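Local structure of uncharacterized protein (Arthrobacter sp., 3BL4) at residues 12-17 against 42-47; 24-29 against 55-60; 79-84 against 105-110. The protein is of unknown function but belongs to the STAS clan of sequence families and forms a two-chain assembly in which beta sheet continues from one subunit into the other. All blocks are in the same frame, centred on the assembly; numbering follows the deposited sequence.

Contact 1: 12-17 against 42-47; sequences AGLTLG and LRVNQL
Leu14 and Leu47 meet tip to tip where the edge strand 14-16 packs on helix 34-48, a strand-on-helix layer of this alpha/beta fold. The two run in nearly the same direction, with axes 9.4 Å apart and 28° between them. Leu14 is the main bump. Its CG lies anti to the backbone N (chi1 177°), which carries both methyls across to the helix. There it fills the hollow between Arg43, Val44 and Leu47. Leu14 CD1 meets Val44 CG2 at 3.9 Å, and the two side chains cross at about a right angle. In turn, CD2 of Leu47 pushes back against the strand, with Leu14 CG 3.7 Å away. The same methyl also lies near CB of Leu16, so it sits between two leucines of one strand face. Leu22 of the neighbouring strand adds to this packing. With an alanine in place of Leu14, a gap is likely to open between strand and helix, leaving Leu47 CD2 and Val44 CG2 without their Leu14 contacts. Ala12 CB lies over one face of the Arg43 guanidinium, and Arg43 NH2 makes a hydrogen bond to Thr10 O. The other Leu14 methyl, CD2, rests 3.3 Å from Arg43 O.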
loop_
_atom_site.group_PDB
_atom_site.type_symbol
_atom_site.label_atom_id
_atom_site.label_comp_id
_atom_site.label_asym_id
_atom_site.label_seq_id
_atom_site.Cartn_x
_atom_site.Cartn_y
_atom_site.Cartn_z
ATOM N N ALA A 12 7.644 -15.817 -13.888
ATOM C CA ALA A 12 6.996 -14.755 -13.102
ATOM C C ALA A 12 8.011 -13.919 -12.313
ATOM O O ALA A 12 7.645 -13.257 -11.336
ATOM C CB ALA A 12 5.929 -15.364 -12.156
ATOM N N GLY A 13 9.274 -13.953 -12.756
ATOM C CA GLY A 13 10.403 -13.381 -12.014
ATOM C C GLY A 13 10.501 -13.865 -10.569
ATOM O O GLY A 13 10.870 -13.094 -9.685
ATOM N N LEU A 14 10.164 -15.133 -10.326
ATOM C CA LEU A 14 10.056 -15.655 -8.966
ATOM C C LEU A 14 10.875 -16.935 -8.819
ATOM O O LEU A 14 10.788 -17.817 -9.668
ATOM C CB LEU A 14 8.578 -15.895 -8.602
ATOM C CG LEU A 14 8.227 -16.516 -7.239
ATOM C CD1 LEU A 14 8.662 -15.654 -6.043
ATOM C CD2 LEU A 14 6.743 -16.782 -7.179
ATOM N N THR A 15 11.677 -17.002 -7.750
ATOM C CA THR A 15 12.463 -18.175 -7.404
ATOM C C THR A 15 12.496 -18.362 -5.877
ATOM O O THR A 15 12.474 -17.390 -5.135
ATOM C CB THR A 15 13.909 -18.059 -7.924
ATOM O OG1 THR A 15 14.578 -17.005 -7.237
ATOM C CG2 THR A 15 13.959 -17.779 -9.430
ATOM N N LEU A 16 12.481 -19.618 -5.424
ATOM C CA LEU A 16 12.803 -19.968 -4.035
ATOM C C LEU A 16 14.201 -20.555 -4.064
ATOM O O LEU A 16 14.431 -21.591 -4.706
ATOM C CB LEU A 16 11.810 -20.979 -3.441
ATOM C CG LEU A 16 12.091 -21.501 -2.021
ATOM C CD1 LEU A 16 12.011 -20.392 -0.977
ATOM C CD2 LEU A 16 11.168 -22.667 -1.645
ATOM N N GLY A 17 15.126 -19.888 -3.386
ATOM C CA GLY A 17 16.524 -20.302 -3.367
ATOM C C GLY A 17 16.789 -21.485 -2.460
ATOM O O GLY A 17 15.969 -21.833 -1.597
ATOM N N LEU A 42 0.082 -13.813 -5.453
ATOM C CA LEU A 42 -0.588 -15.097 -5.695
ATOM C C LEU A 42 0.436 -16.147 -6.080
ATOM O O LEU A 42 0.406 -17.240 -5.562
ATOM C CB LEU A 42 -1.664 -14.999 -6.789
ATOM C CG LEU A 42 -2.287 -16.334 -7.215
ATOM C CD1 LEU A 42 -2.980 -16.997 -6.039
ATOM C CD2 LEU A 42 -3.268 -16.144 -8.378
ATOM N N ARG A 43 1.342 -15.790 -6.983
ATOM C CA ARG A 43 2.394 -16.694 -7.445
ATOM C C ARG A 43 3.378 -17.064 -6.329
ATOM O O ARG A 43 3.863 -18.185 -6.284
ATOM C CB ARG A 43 3.158 -16.082 -8.630
ATOM C CG ARG A 43 2.311 -15.761 -9.875
ATOM C CD ARG A 43 1.509 -16.965 -10.416
ATOM N NE ARG A 43 2.373 -18.084 -10.805
ATOM C CZ ARG A 43 3.112 -18.146 -11.921
ATOM N NH1 ARG A 43 3.122 -17.163 -12.823
ATOM N NH2 ARG A 43 3.864 -19.216 -12.138
ATOM N N VAL A 44 3.696 -16.112 -5.463
ATOM C CA VAL A 44 4.528 -16.381 -4.285
ATOM C C VAL A 44 3.868 -17.425 -3.393
ATOM O O VAL A 44 4.526 -18.358 -2.915
ATOM C CB VAL A 44 4.738 -15.120 -3.435
ATOM C CG1 VAL A 44 5.261 -15.497 -2.042
ATOM C CG2 VAL A 44 5.667 -14.126 -4.147
ATOM N N ASN A 45 2.571 -17.244 -3.156
ATOM C CA ASN A 45 1.802 -18.144 -2.296
ATOM C C ASN A 45 1.671 -19.518 -2.920
ATOM O O ASN A 45 1.824 -20.497 -2.224
ATOM C CB ASN A 45 0.410 -17.564 -1.965
ATOM C CG ASN A 45 0.477 -16.350 -1.034
ATOM O OD1 ASN A 45 1.418 -16.213 -0.250
ATOM N ND2 ASN A 45 -0.526 -15.466 -1.121
ATOM N N GLN A 46 1.412 -19.587 -4.221
ATOM C CA GLN A 46 1.318 -20.877 -4.906
ATOM C C GLN A 46 2.652 -21.636 -4.872
ATOM O O GLN A 46 2.671 -22.854 -4.712
ATOM C CB GLN A 46 0.853 -20.691 -6.346
ATOM C CG GLN A 46 -0.580 -20.203 -6.488
ATOM C CD GLN A 46 -0.980 -19.968 -7.949
ATOM O OE1 GLN A 46 -0.144 -19.635 -8.788
ATOM N NE2 GLN A 46 -2.263 -20.162 -8.251
ATOM N N LEU A 47 3.763 -20.917 -4.997
ATOM C CA LEU A 47 5.088 -21.547 -4.952
ATOM C C LEU A 47 5.391 -22.056 -3.558
ATOM O O LEU A 47 5.971 -23.114 -3.410
ATOM C CB LEU A 47 6.174 -20.566 -5.413
ATOM C CG LEU A 47 7.643 -20.966 -5.290
ATOM C CD1 LEU A 47 7.882 -22.298 -5.983
ATOM C CD2 LEU A 47 8.529 -19.885 -5.867
#

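Contact 2: 24-29 against 55-60; sequences LTWPRG and MLVDMA
Leu24 and Thr25 pair with Val57 and Asp58 as parallel strands, and three backbone hydrogen bonds join the two segments. Leu24 uses both its polar atoms. Its N gives a nearly straight bond to Leu56 O (2.8 Å, 171°), and its O accepts from Asp58 N at 2.7 Å. The third bond, from Trp26 N to Asp58 O, is longer at 3.2 Å. Its donor stands above the carbonyl plane, where the strand 22-25 has already ended. The strands belong to a beta-alpha-beta unit whose crossover is helix 34-48.

Leu24 and Val57 share the sheet face turned to that helix. Beside them, the selenium of Met55, a selenomethionine, lies 4.1 Å from Leu24 CB. Val57 CG1 approaches the Trp26 indole at its edge, near the ring plane, and touches Trp26 CB at 3.9 Å. Pro27 follows a cis peptide bond, and its CG sits over the centre of the indole, 3.9 Å above the plane. The pyrrolidine also crosses Met59 at a slant, with CD 4.1 Å from Met59 CB. Phe98 of the second subunit meets the Trp26 ring, with ring planes about 45° apart. At the end of the strand, Asp58 OD1 accepts from Ala60 N, making an Asx turn.

Residues 55-58 also pair in parallel with a strand of the second subunit. Strand 53-58 is therefore internal to a sheet that spans the dimer. Directional N-H to O=C bonds set the pairing of Leu24 and Thr25 with Val57 and Asp58, while undirected apolar contacts of Leu24, Trp26, Met55 and Val57 fill the face toward helix 34-48.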
loop_
_atom_site.group_PDB
_atom_site.type_symbol
_atom_site.label_atom_id
_atom_site.label_comp_id
_atom_site.label_asym_id
_atom_site.label_seq_id
_atom_site.Cartn_x
_atom_site.Cartn_y
_atom_site.Cartn_z
ATOM N N LEU A 24 11.527 -12.220 -5.541
ATOM C CA LEU A 24 10.535 -11.755 -6.511
ATOM C C LEU A 24 11.034 -10.521 -7.269
ATOM O O LEU A 24 11.405 -9.515 -6.673
ATOM C CB LEU A 24 9.216 -11.429 -5.799
ATOM C CG LEU A 24 8.060 -10.863 -6.640
ATOM C CD1 LEU A 24 7.580 -11.834 -7.727
ATOM C CD2 LEU A 24 6.920 -10.427 -5.722
ATOM N N THR A 25 11.012 -10.599 -8.596
ATOM C CA THR A 25 11.289 -9.442 -9.424
ATOM C C THR A 25 9.971 -8.724 -9.662
ATOM O O THR A 25 9.113 -9.205 -10.404
ATOM C CB THR A 25 11.974 -9.841 -10.749
ATOM O OG1 THR A 25 13.330 -10.194 -10.470
ATOM C CG2 THR A 25 11.975 -8.683 -11.739
ATOM N N TRP A 26 9.804 -7.600 -8.967
ATOM C CA TRP A 26 8.597 -6.800 -9.046
ATOM C C TRP A 26 8.961 -5.350 -8.751
ATOM O O TRP A 26 9.637 -5.095 -7.777
ATOM C CB TRP A 26 7.497 -7.259 -8.056
ATOM C CG TRP A 26 6.258 -6.444 -8.281
ATOM C CD1 TRP A 26 5.268 -6.691 -9.195
ATOM C CD2 TRP A 26 5.939 -5.179 -7.679
ATOM N NE1 TRP A 26 4.345 -5.676 -9.171
ATOM C CE2 TRP A 26 4.736 -4.734 -8.252
ATOM C CE3 TRP A 26 6.556 -4.382 -6.703
ATOM C CZ2 TRP A 26 4.125 -3.526 -7.872
ATOM C CZ3 TRP A 26 5.946 -3.182 -6.330
ATOM C CH2 TRP A 26 4.748 -2.774 -6.909
ATOM N N PRO A 27 8.525 -4.400 -9.602
ATOM C CA PRO A 27 7.828 -4.609 -10.866
ATOM C C PRO A 27 8.821 -5.054 -11.922
ATOM O O PRO A 27 10.025 -4.891 -11.736
ATOM C CB PRO A 27 7.255 -3.222 -11.200
ATOM C CG PRO A 27 7.586 -2.360 -10.087
ATOM C CD PRO A 27 8.726 -2.974 -9.352
ATOM N N ARG A 28 8.319 -5.631 -13.003
ATOM C CA ARG A 28 9.184 -6.124 -14.065
ATOM C C ARG A 28 9.705 -4.966 -14.933
ATOM O O ARG A 28 10.793 -5.065 -15.509
ATOM C CB ARG A 28 8.442 -7.162 -14.918
ATOM C CG ARG A 28 8.026 -8.429 -14.148
ATOM C CD ARG A 28 9.194 -9.388 -13.910
ATOM N N GLY A 29 8.929 -3.884 -15.022
ATOM C CA GLY A 29 9.332 -2.684 -15.763
ATOM C C GLY A 29 8.733 -1.403 -15.206
ATOM O O GLY A 29 8.563 -1.266 -13.991
HETATM N N MSE A 55 11.249 -13.199 2.044
HETATM C CA MSE A 55 11.235 -12.796 0.640
HETATM C C MSE A 55 11.961 -11.481 0.427
HETATM O O MSE A 55 11.794 -10.533 1.196
HETATM C CB MSE A 55 9.819 -12.608 0.131
HETATM C CG MSE A 55 9.756 -12.190 -1.314
HETATM SE SE MSE A 55 8.031 -12.583 -2.055
HETATM C CE MSE A 55 7.053 -11.451 -1.067
ATOM N N LEU A 56 12.763 -11.448 -0.630
ATOM C CA LEU A 56 13.306 -10.212 -1.165
ATOM C C LEU A 56 12.460 -9.840 -2.387
ATOM O O LEU A 56 12.295 -10.661 -3.293
ATOM C CB LEU A 56 14.776 -10.426 -1.553
ATOM C CG LEU A 56 15.514 -9.259 -2.217
ATOM C CD1 LEU A 56 16.049 -8.326 -1.176
ATOM C CD2 LEU A 56 16.643 -9.771 -3.095
ATOM N N VAL A 57 11.891 -8.631 -2.392
ATOM C CA VAL A 57 11.237 -8.087 -3.592
ATOM C C VAL A 57 12.231 -7.150 -4.253
ATOM O O VAL A 57 12.517 -6.066 -3.748
ATOM C CB VAL A 57 9.887 -7.381 -3.300
ATOM C CG1 VAL A 57 9.192 -6.940 -4.592
ATOM C CG2 VAL A 57 8.945 -8.310 -2.533
ATOM N N ASP A 58 12.797 -7.612 -5.364
ATOM C CA ASP A 58 13.805 -6.864 -6.085
ATOM C C ASP A 58 13.087 -5.895 -7.020
ATOM O O ASP A 58 12.576 -6.293 -8.074
ATOM C CB ASP A 58 14.706 -7.833 -6.867
ATOM C CG ASP A 58 15.981 -7.191 -7.380
ATOM O OD1 ASP A 58 16.176 -5.956 -7.255
ATOM O OD2 ASP A 58 16.801 -7.950 -7.928
HETATM N N MSE A 59 13.039 -4.629 -6.607
HETATM C CA MSE A 59 12.436 -3.561 -7.404
HETATM C C MSE A 59 13.505 -2.781 -8.166
HETATM O O MSE A 59 13.201 -1.760 -8.745
HETATM C CB MSE A 59 11.618 -2.600 -6.520
HETATM C CG MSE A 59 10.575 -3.253 -5.645
HETATM SE SE MSE A 59 9.690 -2.055 -4.439
HETATM C CE MSE A 59 11.131 -1.232 -3.645
ATOM N N ALA A 60 14.741 -3.286 -8.181
ATOM C CA ALA A 60 15.890 -2.614 -8.798
ATOM C C ALA A 60 16.530 -3.444 -9.926
ATOM O O ALA A 60 17.755 -3.449 -10.057
ATOM C CB ALA A 60 16.927 -2.314 -7.726
#

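Contact 3: 79-84 against 105-110; sequences ASRIAL and PCPTKF. With SO4 (sulfate ion), chain C.
Cys106 has chi1 at 55°, so its SG stands between its own backbone N and carbonyl carbon and turns in toward Ile82. Ile82 CG1 lies beside its own backbone N (chi1 -53°) and meets this sulfur at 3.8 Å. Arg81 takes a similar first torsion to Cys106, and its chain crosses Pro107 at a slant. There Arg81 NH1 lies 3.8 Å from Pro107 CG. Arg81 NH2 makes a hydrogen bond to Trp120 O, and the guanidinium makes a cation-pi contact with the Trp120 ring.

The segments carry the two parallel strands of a beta-alpha-beta unit connected by helix 92-102. Ile82 N donates to Pro107 O at 2.7 Å. Next, Lys109 N reaches Ile82 O at 3.1 Å. The third bond, Leu84 N to Lys109 O, is nearly straight (2.9 Å, 171°). Ile82, Leu84, Thr108 and Phe110 share one sheet face. On it, Thr108 CG2 comes within 4.1 Å of Ile82 CB, and Leu84 and Thr108 both touch Leu99 of helix 92-102.

The other long edge of strand 79-85 pairs in parallel with a strand of the second subunit. A sulfate ion, probably from the crystallisation liquor, has its O2 accepting from Phe110 N at 3.0 Å and its O1 from Lys109 NZ at 3.1 Å. The backbone N-H of Phe110 thus points away from strand 79-85 and finds its acceptor in the ion. One neutral and one probably charged donor together hold the anion at this strand edge.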
loop_
_atom_site.group_PDB
_atom_site.type_symbol
_atom_site.label_atom_id
_atom_site.label_comp_id
_atom_site.label_asym_id
_atom_site.label_seq_id
_atom_site.Cartn_x
_atom_site.Cartn_y
_atom_site.Cartn_z
ATOM N N ALA A 79 -4.359 17.550 -0.322
ATOM C CA ALA A 79 -4.463 17.361 1.117
ATOM C C ALA A 79 -3.142 17.749 1.794
ATOM O O ALA A 79 -2.086 17.327 1.365
ATOM C CB ALA A 79 -4.806 15.923 1.421
ATOM N N SER A 80 -3.199 18.542 2.854
ATOM C CA SER A 80 -1.983 18.991 3.553
ATOM C C SER A 80 -1.541 18.011 4.644
ATOM O O SER A 80 -0.362 17.971 5.016
ATOM C CB SER A 80 -2.207 20.375 4.169
ATOM O OG SER A 80 -3.307 20.335 5.067
ATOM N N ARG A 81 -2.494 17.258 5.184
ATOM C CA ARG A 81 -2.215 16.123 6.059
ATOM C C ARG A 81 -3.440 15.234 6.036
ATOM O O ARG A 81 -4.526 15.713 5.718
ATOM C CB ARG A 81 -1.871 16.574 7.481
ATOM C CG ARG A 81 -2.859 17.507 8.119
ATOM C CD ARG A 81 -2.212 18.429 9.176
ATOM N NE ARG A 81 -1.874 17.739 10.431
ATOM C CZ ARG A 81 -0.645 17.471 10.870
ATOM N NH1 ARG A 81 0.426 17.805 10.165
ATOM N NH2 ARG A 81 -0.480 16.866 12.045
ATOM N N ILE A 82 -3.290 13.945 6.324
ATOM C CA ILE A 82 -4.444 13.029 6.205
ATOM C C ILE A 82 -4.623 12.173 7.451
ATOM O O ILE A 82 -3.714 11.489 7.837
ATOM C CB ILE A 82 -4.335 12.102 4.987
ATOM C CG1 ILE A 82 -4.096 12.908 3.700
ATOM C CG2 ILE A 82 -5.586 11.246 4.870
ATOM C CD1 ILE A 82 -4.114 12.069 2.428
ATOM N N ALA A 83 -5.789 12.256 8.092
ATOM C CA ALA A 83 -6.125 11.390 9.212
ATOM C C ALA A 83 -7.071 10.362 8.651
ATOM O O ALA A 83 -8.086 10.722 8.067
ATOM C CB ALA A 83 -6.804 12.167 10.337
ATOM N N LEU A 84 -6.751 9.086 8.811
ATOM C CA LEU A 84 -7.627 8.050 8.332
ATOM C C LEU A 84 -8.280 7.427 9.546
ATOM O O LEU A 84 -7.595 6.912 10.419
ATOM C CB LEU A 84 -6.854 7.032 7.490
ATOM C CG LEU A 84 -6.143 7.701 6.304
ATOM C CD1 LEU A 84 -4.710 8.055 6.667
ATOM C CD2 LEU A 84 -6.181 6.873 5.041
ATOM N N PRO A 105 2.608 12.934 -0.159
ATOM C CA PRO A 105 3.824 13.379 0.530
ATOM C C PRO A 105 3.589 13.935 1.937
ATOM O O PRO A 105 4.535 14.167 2.687
ATOM C CB PRO A 105 4.321 14.489 -0.386
ATOM C CG PRO A 105 3.086 15.094 -0.903
ATOM C CD PRO A 105 2.041 14.018 -0.982
ATOM N N CYS A 106 2.338 14.158 2.291
ATOM C CA CYS A 106 2.005 14.839 3.521
ATOM C C CYS A 106 1.947 13.860 4.656
ATOM O O CYS A 106 1.930 12.647 4.435
ATOM C CB CYS A 106 0.654 15.528 3.391
ATOM S SG CYS A 106 -0.686 14.439 2.908
ATOM N N PRO A 107 1.922 14.379 5.883
ATOM C CA PRO A 107 1.700 13.553 7.045
ATOM C C PRO A 107 0.390 12.787 6.989
ATOM O O PRO A 107 -0.642 13.319 6.559
ATOM C CB PRO A 107 1.665 14.585 8.197
ATOM C CG PRO A 107 2.475 15.674 7.723
ATOM C CD PRO A 107 2.153 15.784 6.277
ATOM N N THR A 108 0.452 11.531 7.403
ATOM C CA THR A 108 -0.714 10.677 7.459
ATOM C C THR A 108 -0.666 9.921 8.773
ATOM O O THR A 108 0.410 9.664 9.295
ATOM C CB THR A 108 -0.721 9.680 6.299
ATOM O OG1 THR A 108 0.396 8.808 6.429
ATOM C CG2 THR A 108 -0.653 10.395 4.974
ATOM N N LYS A 109 -1.832 9.601 9.321
ATOM C CA LYS A 109 -1.908 8.895 10.588
ATOM C C LYS A 109 -3.255 8.183 10.673
ATOM O O LYS A 109 -4.261 8.661 10.142
ATOM C CB LYS A 109 -1.745 9.884 11.748
ATOM C CG LYS A 109 -1.636 9.251 13.120
ATOM C CD LYS A 109 -1.266 10.291 14.208
ATOM C CE LYS A 109 0.236 10.568 14.252
ATOM N NZ LYS A 109 1.038 9.352 14.492
ATOM N N PHE A 110 -3.260 7.044 11.359
ATOM C CA PHE A 110 -4.456 6.235 11.527
ATOM C C PHE A 110 -5.039 6.478 12.928
ATOM O O PHE A 110 -4.291 6.597 13.903
ATOM C CB PHE A 110 -4.109 4.749 11.326
ATOM C CG PHE A 110 -5.215 3.817 11.686
ATOM C CD1 PHE A 110 -6.297 3.641 10.835
ATOM C CD2 PHE A 110 -5.193 3.125 12.887
ATOM C CE1 PHE A 110 -7.334 2.784 11.162
ATOM C CE2 PHE A 110 -6.241 2.267 13.229
ATOM C CZ PHE A 110 -7.304 2.087 12.356
HETATM S S SO4 C . 0.416 5.914 12.040
HETATM O O1 SO4 C . 1.173 7.113 12.402
HETATM O O2 SO4 C . -0.856 5.873 12.765
HETATM O O3 SO4 C . 0.171 5.898 10.603
HETATM O O4 SO4 C . 1.197 4.732 12.377
#

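Overall arrangement
From the N terminus, strand 14-16 comes first, and contact 1 closes its loop when helix 34-48 packs on it. Contact 2 opens inside that loop, at strand 22-25, and closes beyond it at strand 53-58, so the two contacts cross. They also touch, through Gly13 and Thr25 in the shared sheet and through Val44 against Met55. Contact 3 follows in series. It nests with neither and closes the later beta-alpha-beta unit, its centre about 28 Å from that of contact 2. Within one chain the two halves stand apart, with about 17 Å between nearest atoms of contacts 2 and 3. The second subunit pairs with strands of contacts 2 and 3.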